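Local coordinates for protein beta-phenylalanine aminotransferase (Variovorax paradoxus, PDB 4AO9) that probably catalyses the pyridoxal-5'-phosphate-dependent transfer of the amino group of beta-phenylalanine to a keto acid acceptor, at residues 214-228 with 246-260. Sequence-based numbering, arbitrary orientation.
With PLP (pyridoxal-5'-phosphate), chain C.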
ATOM      1  N   ILE A 214       6.733 -29.028 -10.643  1.00 10.55           N
ATOM      2  CA  ILE A 214       7.421 -27.958 -11.372  1.00 10.42           C
ATOM      3  C   ILE A 214       7.955 -28.459 -12.723  1.00 10.72           C
ATOM      4  O   ILE A 214       7.764 -27.812 -13.750  1.00 10.81           O
ATOM      5  CB  ILE A 214       8.509 -27.268 -10.532  1.00  9.87           C
ATOM      6  CG1 ILE A 214       7.855 -26.521  -9.357  1.00 10.19           C
ATOM      7  CG2 ILE A 214       9.336 -26.304 -11.395  1.00 10.53           C
ATOM      8  CD1 ILE A 214       8.828 -26.109  -8.268  1.00  9.49           C
ATOM      9  N   GLU A 215       8.587 -29.633 -12.727  1.00 10.90           N
ATOM     10  CA  GLU A 215       9.077 -30.217 -13.986  1.00 12.22           C
ATOM     11  C   GLU A 215       7.923 -30.550 -14.942  1.00 11.96           C
ATOM     12  O   GLU A 215       7.998 -30.272 -16.146  1.00 12.27           O
ATOM     13  CB  GLU A 215       9.933 -31.463 -13.719  1.00 12.87           C
ATOM     14  CG  GLU A 215      11.260 -31.179 -13.017  1.00 18.09           C
ATOM     15  CD  GLU A 215      11.995 -32.452 -12.620  1.00 22.79           C
ATOM     16  OE1 GLU A 215      12.028 -33.401 -13.433  1.00 27.71           O
ATOM     17  OE2 GLU A 215      12.546 -32.504 -11.499  1.00 26.08           O
ATOM     18  N   ARG A 216       6.847 -31.120 -14.393  1.00 11.72           N
ATOM     19  CA  ARG A 216       5.691 -31.502 -15.210  1.00 12.40           C
ATOM     20  C   ARG A 216       5.070 -30.307 -15.934  1.00 11.62           C
ATOM     21  O   ARG A 216       4.679 -30.415 -17.093  1.00 11.42           O
ATOM     22  CB  ARG A 216       4.634 -32.188 -14.344  1.00 13.30           C
ATOM     23  CG  ARG A 216       3.371 -32.613 -15.090  1.00 15.92           C
ATOM     24  CD  ARG A 216       2.395 -33.269 -14.111  1.00 21.19           C
ATOM     25  NE  ARG A 216       1.062 -33.426 -14.689  1.00 25.71           N
ATOM     26  CZ  ARG A 216      -0.080 -33.170 -14.049  1.00 27.27           C
ATOM     27  NH1 ARG A 216      -0.076 -32.721 -12.796  1.00 26.99           N
ATOM     28  NH2 ARG A 216      -1.239 -33.352 -14.670  1.00 29.11           N
ATOM     29  N   HIS A 217       4.990 -29.170 -15.246  1.00 10.81           N
ATOM     30  CA  HIS A 217       4.383 -27.973 -15.823  1.00 10.86           C
ATOM     31  C   HIS A 217       5.430 -26.960 -16.273  1.00 10.07           C
ATOM     32  O   HIS A 217       5.103 -25.777 -16.463  1.00  9.63           O
ATOM     33  CB  HIS A 217       3.480 -27.273 -14.803  1.00 11.50           C
ATOM     34  CG  HIS A 217       2.345 -28.106 -14.300  1.00 14.16           C
ATOM     35  ND1 HIS A 217       2.464 -28.935 -13.205  1.00 15.45           N
ATOM     36  CD2 HIS A 217       1.054 -28.190 -14.700  1.00 17.05           C
ATOM     37  CE1 HIS A 217       1.300 -29.513 -12.965  1.00 16.67           C
ATOM     38  NE2 HIS A 217       0.430 -29.085 -13.862  1.00 18.69           N
ATOM     39  N   GLY A 218       6.674 -27.410 -16.446  1.00  9.73           N
ATOM     40  CA  GLY A 218       7.809 -26.512 -16.656  1.00  9.51           C
ATOM     41  C   GLY A 218       7.601 -25.296 -17.550  1.00  8.29           C
ATOM     42  O   GLY A 218       7.802 -24.153 -17.112  1.00  8.25           O
ATOM     43  N   PRO A 219       7.183 -25.517 -18.807  1.00  8.08           N
ATOM     44  CA  PRO A 219       7.090 -24.424 -19.773  1.00  7.93           C
ATOM     45  C   PRO A 219       6.052 -23.366 -19.403  1.00  8.04           C
ATOM     46  O   PRO A 219       6.099 -22.242 -19.929  1.00  9.04           O
ATOM     47  CB  PRO A 219       6.681 -25.136 -21.073  1.00  8.27           C
ATOM     48  CG  PRO A 219       7.161 -26.536 -20.890  1.00  8.42           C
ATOM     49  CD  PRO A 219       6.946 -26.831 -19.442  1.00  8.06           C
ATOM     50  N   GLU A 220       5.134 -23.709 -18.506  1.00  7.63           N
ATOM     51  CA  GLU A 220       4.088 -22.765 -18.110  1.00  8.32           C
ATOM     52  C   GLU A 220       4.450 -21.905 -16.919  1.00  8.04           C
ATOM     53  O   GLU A 220       3.774 -20.897 -16.654  1.00  8.06           O
ATOM     54  CB  GLU A 220       2.792 -23.510 -17.778  1.00  8.79           C
ATOM     55  CG  GLU A 220       2.156 -24.202 -18.968  1.00 10.16           C
ATOM     56  CD  GLU A 220       0.818 -24.824 -18.606  1.00 13.33           C
ATOM     57  OE1 GLU A 220       0.824 -25.908 -18.011  1.00 16.47           O
ATOM     58  OE2 GLU A 220      -0.221 -24.197 -18.904  1.00 19.44           O
ATOM     59  N   ILE A 221       5.487 -22.298 -16.179  1.00  7.54           N
ATOM     60  CA  ILE A 221       5.734 -21.693 -14.865  1.00  7.76           C
ATOM     61  C   ILE A 221       6.634 -20.471 -14.960  1.00  7.74           C
ATOM     62  O   ILE A 221       7.812 -20.582 -15.315  1.00  8.21           O
ATOM     63  CB  ILE A 221       6.289 -22.711 -13.844  1.00  7.65           C
ATOM     64  CG1 ILE A 221       5.254 -23.818 -13.603  1.00  8.78           C
ATOM     65  CG2 ILE A 221       6.624 -21.996 -12.524  1.00  8.55           C
ATOM     66  CD1 ILE A 221       5.814 -25.020 -12.875  1.00 10.71           C
ATOM     67  N   ALA A 222       6.064 -19.307 -14.650  1.00  7.64           N
ATOM     68  CA  ALA A 222       6.807 -18.054 -14.650  1.00  7.32           C
ATOM     69  C   ALA A 222       7.651 -17.929 -13.396  1.00  7.87           C
ATOM     70  O   ALA A 222       8.764 -17.389 -13.430  1.00  7.96           O
ATOM     71  CB  ALA A 222       5.837 -16.869 -14.720  1.00  7.66           C
ATOM     72  N   VAL A 223       7.108 -18.392 -12.278  1.00  7.39           N
ATOM     73  CA  VAL A 223       7.683 -18.052 -10.990  1.00  8.16           C
ATOM     74  C   VAL A 223       7.274 -19.056  -9.932  1.00  7.61           C
ATOM     75  O   VAL A 223       6.174 -19.617  -9.981  1.00  7.85           O
ATOM     76  CB  VAL A 223       7.322 -16.572 -10.615  1.00  9.17           C
ATOM     77  CG1 VAL A 223       5.845 -16.359 -10.596  1.00 10.37           C
ATOM     78  CG2 VAL A 223       7.970 -16.149  -9.307  1.00 12.01           C
ATOM     79  N   VAL A 224       8.207 -19.323  -9.019  1.00  7.13           N
ATOM     80  CA  VAL A 224       7.952 -20.065  -7.789  1.00  7.88           C
ATOM     81  C   VAL A 224       8.110 -19.052  -6.668  1.00  8.05           C
ATOM     82  O   VAL A 224       9.180 -18.476  -6.520  1.00  8.33           O
ATOM     83  CB  VAL A 224       8.974 -21.214  -7.612  1.00  7.78           C
ATOM     84  CG1 VAL A 224       8.707 -21.950  -6.299  1.00  9.29           C
ATOM     85  CG2 VAL A 224       8.908 -22.187  -8.813  1.00  9.17           C
ATOM     86  N   LEU A 225       7.036 -18.816  -5.916  1.00  7.48           N
ATOM     87  CA  LEU A 225       7.021 -17.808  -4.846  1.00  7.73           C
ATOM     88  C   LEU A 225       6.876 -18.511  -3.504  1.00  7.44           C
ATOM     89  O   LEU A 225       5.950 -19.312  -3.311  1.00  8.25           O
ATOM     90  CB  LEU A 225       5.872 -16.809  -5.075  1.00  6.93           C
ATOM     91  CG  LEU A 225       5.568 -15.839  -3.920  1.00  7.92           C
ATOM     92  CD1 LEU A 225       6.698 -14.857  -3.698  1.00  8.92           C
ATOM     93  CD2 LEU A 225       4.267 -15.080  -4.183  1.00  8.51           C
ATOM     94  N   VAL A 226       7.802 -18.245  -2.584  1.00  7.56           N
ATOM     95  CA  VAL A 226       7.822 -18.972  -1.315  1.00  7.41           C
ATOM     96  C   VAL A 226       8.432 -18.149  -0.181  1.00  7.31           C
ATOM     97  O   VAL A 226       9.370 -17.364  -0.389  1.00  7.46           O
ATOM     98  CB  VAL A 226       8.577 -20.335  -1.488  1.00  7.34           C
ATOM     99  CG1 VAL A 226      10.068 -20.102  -1.728  1.00  8.74           C
ATOM    100  CG2 VAL A 226       8.356 -21.278  -0.289  1.00  8.77           C
ATOM    101  N   GLU A 227       7.892 -18.354   1.019  1.00  6.96           N
ATOM    102  CA  GLU A 227       8.514 -17.863   2.255  1.00  7.85           C
ATOM    103  C   GLU A 227       9.567 -18.872   2.718  1.00  8.14           C
ATOM    104  O   GLU A 227       9.258 -20.055   2.817  1.00  8.32           O
ATOM    105  CB  GLU A 227       7.464 -17.741   3.355  1.00  7.70           C
ATOM    106  CG  GLU A 227       6.325 -16.740   3.061  1.00  7.86           C
ATOM    107  CD  GLU A 227       5.099 -17.069   3.888  1.00  8.79           C
ATOM    108  OE1 GLU A 227       5.022 -16.580   5.043  1.00  8.16           O
ATOM    109  OE2 GLU A 227       4.248 -17.846   3.391  1.00  8.89           O
ATOM    110  N   PRO A 228      10.806 -18.428   3.008  1.00  8.14           N
ATOM    111  CA  PRO A 228      11.800 -19.418   3.497  1.00  9.21           C
ATOM    112  C   PRO A 228      11.462 -19.974   4.888  1.00  9.19           C
ATOM    113  O   PRO A 228      11.977 -21.036   5.262  1.00 10.02           O
ATOM    114  CB  PRO A 228      13.127 -18.658   3.498  1.00  9.77           C
ATOM    115  CG  PRO A 228      12.899 -17.394   2.769  1.00 10.72           C
ATOM    116  CD  PRO A 228      11.420 -17.139   2.635  1.00  8.58           C
ATOM    117  N   LEU A 246      13.379 -26.241  -4.831  1.00 11.04           N
ATOM    118  CA  LEU A 246      12.726 -25.132  -5.533  1.00  9.99           C
ATOM    119  C   LEU A 246      13.698 -24.353  -6.422  1.00  9.89           C
ATOM    120  O   LEU A 246      13.382 -24.031  -7.567  1.00  9.56           O
ATOM    121  CB  LEU A 246      12.061 -24.184  -4.524  1.00  9.46           C
ATOM    122  CG  LEU A 246      10.988 -24.793  -3.623  1.00  9.82           C
ATOM    123  CD1 LEU A 246      10.279 -23.683  -2.860  1.00  8.96           C
ATOM    124  CD2 LEU A 246       9.979 -25.664  -4.384  1.00 10.15           C
ATOM    125  N   ARG A 247      14.879 -24.050  -5.890  1.00 10.26           N
ATOM    126  CA  ARG A 247      15.898 -23.346  -6.647  1.00 10.10           C
ATOM    127  C   ARG A 247      16.313 -24.165  -7.868  1.00 10.04           C
ATOM    128  O   ARG A 247      16.359 -23.647  -8.991  1.00 10.92           O
ATOM    129  CB  ARG A 247      17.104 -23.006  -5.743  1.00 10.08           C
ATOM    130  CG  ARG A 247      18.331 -22.426  -6.469  1.00 10.16           C
ATOM    131  CD  ARG A 247      18.112 -20.992  -6.980  1.00  9.81           C
ATOM    132  NE  ARG A 247      17.346 -20.964  -8.232  1.00  8.78           N
ATOM    133  CZ  ARG A 247      16.877 -19.859  -8.809  1.00  9.35           C
ATOM    134  NH1 ARG A 247      17.060 -18.664  -8.248  1.00 10.96           N
ATOM    135  NH2 ARG A 247      16.193 -19.954  -9.947  1.00  9.70           N
ATOM    136  N   GLU A 248      16.577 -25.454  -7.652  1.00 10.35           N
ATOM    137  CA  GLU A 248      17.010 -26.304  -8.754  1.00 11.07           C
ATOM    138  C   GLU A 248      15.940 -26.470  -9.831  1.00 10.72           C
ATOM    139  O   GLU A 248      16.240 -26.383 -11.024  1.00 10.66           O
ATOM    140  CB  GLU A 248      17.468 -27.661  -8.234  1.00 11.95           C
ATOM    141  CG  GLU A 248      18.797 -27.578  -7.507  1.00 14.99           C
ATOM    142  CD  GLU A 248      19.205 -28.872  -6.813  1.00 17.97           C
ATOM    143  OE1 GLU A 248      18.514 -29.908  -6.969  1.00 20.27           O
ATOM    144  OE2 GLU A 248      20.228 -28.834  -6.091  1.00 20.12           O
ATOM    145  N   SER A 249      14.705 -26.714  -9.394  1.00 10.87           N
ATOM    146  CA  SER A 249      13.586 -26.925 -10.315  1.00 11.61           C
ATOM    147  C   SER A 249      13.267 -25.655 -11.116  1.00 10.36           C
ATOM    148  O   SER A 249      13.070 -25.719 -12.331  1.00 10.62           O
ATOM    149  CB  SER A 249      12.353 -27.418  -9.551  1.00 12.06           C
ATOM    150  OG  SER A 249      12.623 -28.654  -8.901  1.00 15.53           O
ATOM    151  N   ALA A 250      13.243 -24.504 -10.439  1.00 10.07           N
ATOM    152  CA  ALA A 250      13.007 -23.239 -11.120  1.00  9.49           C
ATOM    153  C   ALA A 250      14.067 -23.000 -12.195  1.00  9.22           C
ATOM    154  O   ALA A 250      13.748 -22.681 -13.330  1.00  8.81           O
ATOM    155  CB  ALA A 250      12.969 -22.083 -10.126  1.00  9.52           C
ATOM    156  N   THR A 251      15.334 -23.187 -11.836  1.00  9.36           N
ATOM    157  CA  THR A 251      16.404 -23.041 -12.822  1.00  9.98           C
ATOM    158  C   THR A 251      16.242 -24.007 -13.993  1.00 10.12           C
ATOM    159  O   THR A 251      16.380 -23.611 -15.147  1.00 10.20           O
ATOM    160  CB  THR A 251      17.769 -23.208 -12.153  1.00  9.87           C
ATOM    161  OG1 THR A 251      17.912 -22.166 -11.170  1.00 11.14           O
ATOM    162  CG2 THR A 251      18.895 -23.092 -13.158  1.00 11.46           C
ATOM    163  N   GLN A 252      15.927 -25.262 -13.687  1.00 10.19           N
ATOM    164  CA  GLN A 252      15.783 -26.270 -14.737  1.00 11.10           C
ATOM    165  C   GLN A 252      14.723 -25.906 -15.771  1.00 10.68           C
ATOM    166  O   GLN A 252      14.937 -26.099 -16.978  1.00 11.84           O
ATOM    167  CB  GLN A 252      15.460 -27.637 -14.141  1.00 11.10           C
ATOM    168  CG  GLN A 252      15.377 -28.749 -15.199  1.00 15.75           C
ATOM    169  CD  GLN A 252      14.965 -30.104 -14.643  1.00 20.80           C
ATOM    170  OE1 GLN A 252      14.042 -30.740 -15.161  1.00 24.39           O
ATOM    171  NE2 GLN A 252      15.647 -30.557 -13.594  1.00 21.83           N
ATOM    172  N   VAL A 253      13.587 -25.382 -15.306  1.00 10.14           N
ATOM    173  CA  VAL A 253      12.463 -25.136 -16.223  1.00  9.62           C
ATOM    174  C   VAL A 253      12.427 -23.716 -16.800  1.00  9.52           C
ATOM    175  O   VAL A 253      11.643 -23.454 -17.717  1.00 10.15           O
ATOM    176  CB  VAL A 253      11.090 -25.496 -15.585  1.00  9.02           C
ATOM    177  CG1 VAL A 253      11.100 -26.924 -15.024  1.00  9.93           C
ATOM    178  CG2 VAL A 253      10.706 -24.480 -14.501  1.00  9.02           C
ATOM    179  N   GLY A 254      13.277 -22.820 -16.291  1.00  9.61           N
ATOM    180  CA  GLY A 254      13.313 -21.433 -16.766  1.00  9.48           C
ATOM    181  C   GLY A 254      12.420 -20.452 -16.025  1.00  9.02           C
ATOM    182  O   GLY A 254      12.111 -19.391 -16.557  1.00  9.85           O
ATOM    183  N   ALA A 255      12.003 -20.827 -14.815  1.00  8.73           N
ATOM    184  CA  ALA A 255      11.173 -19.987 -13.963  1.00  8.48           C
ATOM    185  C   ALA A 255      12.059 -19.153 -13.054  1.00  8.71           C
ATOM    186  O   ALA A 255      13.210 -19.510 -12.765  1.00  9.32           O
ATOM    187  CB  ALA A 255      10.252 -20.854 -13.112  1.00  8.86           C
ATOM    188  N   LEU A 256      11.504 -18.043 -12.584  1.00  8.12           N
ATOM    189  CA  LEU A 256      12.178 -17.266 -11.545  1.00  8.24           C
ATOM    190  C   LEU A 256      11.794 -17.777 -10.167  1.00  8.46           C
ATOM    191  O   LEU A 256      10.639 -18.123  -9.928  1.00  9.52           O
ATOM    192  CB  LEU A 256      11.826 -15.779 -11.676  1.00  8.32           C
ATOM    193  CG  LEU A 256      12.181 -15.044 -12.975  1.00  9.30           C
ATOM    194  CD1 LEU A 256      11.844 -13.571 -12.811  1.00 11.38           C
ATOM    195  CD2 LEU A 256      13.657 -15.183 -13.310  1.00 11.09           C
ATOM    196  N   LEU A 257      12.756 -17.824  -9.260  1.00  7.82           N
ATOM    197  CA  LEU A 257      12.439 -18.093  -7.861  1.00  7.71           C
ATOM    198  C   LEU A 257      12.339 -16.758  -7.153  1.00  7.46           C
ATOM    199  O   LEU A 257      13.232 -15.915  -7.282  1.00  7.77           O
ATOM    200  CB  LEU A 257      13.531 -18.937  -7.191  1.00  7.52           C
ATOM    201  CG  LEU A 257      13.422 -19.231  -5.693  1.00  8.10           C
ATOM    202  CD1 LEU A 257      12.218 -20.132  -5.394  1.00  9.41           C
ATOM    203  CD2 LEU A 257      14.723 -19.879  -5.212  1.00  9.12           C
ATOM    204  N   VAL A 258      11.242 -16.559  -6.431  1.00  7.32           N
ATOM    205  CA  VAL A 258      11.053 -15.345  -5.634  1.00  7.34           C
ATOM    206  C   VAL A 258      10.916 -15.739  -4.172  1.00  7.00           C
ATOM    207  O   VAL A 258      10.014 -16.509  -3.804  1.00  7.05           O
ATOM    208  CB  VAL A 258       9.816 -14.537  -6.096  1.00  7.75           C
ATOM    209  CG1 VAL A 258       9.600 -13.321  -5.190  1.00  9.41           C
ATOM    210  CG2 VAL A 258       9.952 -14.120  -7.561  1.00  8.89           C
ATOM    211  N   PHE A 259      11.844 -15.250  -3.350  1.00  6.90           N
ATOM    212  CA  PHE A 259      11.700 -15.397  -1.912  1.00  6.75           C
ATOM    213  C   PHE A 259      10.974 -14.195  -1.322  1.00  6.82           C
ATOM    214  O   PHE A 259      11.429 -13.041  -1.446  1.00  7.49           O
ATOM    215  CB  PHE A 259      13.054 -15.545  -1.213  1.00  7.18           C
ATOM    216  CG  PHE A 259      13.663 -16.934  -1.268  1.00  7.50           C
ATOM    217  CD1 PHE A 259      12.894 -18.094  -1.172  1.00 10.45           C
ATOM    218  CD2 PHE A 259      15.044 -17.056  -1.346  1.00  9.69           C
ATOM    219  CE1 PHE A 259      13.495 -19.360  -1.184  1.00 10.58           C
ATOM    220  CE2 PHE A 259      15.654 -18.319  -1.375  1.00  9.96           C
ATOM    221  CZ  PHE A 259      14.886 -19.461  -1.298  1.00 10.72           C
ATOM    222  N   ASP A 260       9.871 -14.491  -0.644  1.00  6.42           N
ATOM    223  CA  ASP A 260       9.167 -13.498   0.148  1.00  6.62           C
ATOM    224  C   ASP A 260       9.856 -13.431   1.506  1.00  6.86           C
ATOM    225  O   ASP A 260       9.644 -14.298   2.354  1.00  7.41           O
ATOM    226  CB  ASP A 260       7.687 -13.900   0.274  1.00  6.68           C
ATOM    227  CG  ASP A 260       6.881 -12.909   1.100  1.00  7.62           C
ATOM    228  OD1 ASP A 260       7.478 -12.099   1.836  1.00  7.44           O
ATOM    229  OD2 ASP A 260       5.643 -12.945   1.010  1.00  7.41           O
TER
HETATM  230  N1  PLP C1267       4.411 -11.487   3.111  1.00  8.34           N
HETATM  231  C2  PLP C1267       4.730 -11.868   4.347  1.00  8.62           C
HETATM  232  C2A PLP C1267       5.592 -13.124   4.490  1.00 10.22           C
HETATM  233  C3  PLP C1267       4.297 -11.126   5.450  1.00 10.24           C
HETATM  234  O3  PLP C1267       4.623 -11.507   6.589  1.00 13.15           O
HETATM  235  C4  PLP C1267       3.513  -9.971   5.294  1.00 10.83           C
HETATM  236  C4A PLP C1267       3.029  -9.104   6.473  1.00 14.84           C
HETATM  237  C5  PLP C1267       3.178  -9.635   3.963  1.00  8.01           C
HETATM  238  C6  PLP C1267       3.643 -10.414   2.903  1.00  8.33           C
HETATM  239  C5A PLP C1267       2.303  -8.407   3.645  1.00  9.58           C
HETATM  240  O4P PLP C1267       2.822  -7.183   3.956  1.00  8.23           O
HETATM  241  P   PLP C1267       1.780  -5.971   4.161  1.00  9.08           P
HETATM  242  O1P PLP C1267       0.897  -6.326   5.417  1.00  9.42           O
HETATM  243  O2P PLP C1267       0.871  -5.859   2.886  1.00  9.24           O
HETATM  244  O3P PLP C1267       2.621  -4.748   4.312  1.00  9.12           O
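Val258 bonds through its N to Val224 O and through its O to Val226 N, on neighbouring parallel strands in the seven-stranded sheet of this class-III aminotransferase. Five backbone hydrogen bonds join strands 221-226 and 256-260, from Leu256 N to Ala222 O through Asp260 N to Val226 O. Helix 240-253, the helix of a beta-alpha-beta crossover between the two strands, packs on the face that carries Val224 and Val226. Val226 can be followed outward. Its CB lies 4.0 Å from Leu246 CD1. CG1, held between the backbone N and the carbonyl carbon (chi1 69°), meets the edge of the Phe259 ring, 3.5 Å from CD1, and Leu246 CD1 at 3.8 Å. CG2 meets Leu246 CD1 at 4.0 Å. Pro228 CG lies over a face of the same ring. At the C-terminal strand ends, Asp260 extends with CG opposite its backbone N (chi1 180°). This brings OD2 within 2.8 Å of PLP N1; OD2 is hydrogen-bonded to His180 ND1. Glu227 OE1 approaches the cofactor methyl C2A at 3.5 Å, but the main polar partner of its carboxylate is Tyr179. An alanine in place of Asp260 would probably leave the pyridine nitrogen and His180 without their carboxylate partner. The carboxylate beside N1 probably favours a protonated pyridine ring, the electron sink used in PLP-dependent transamination.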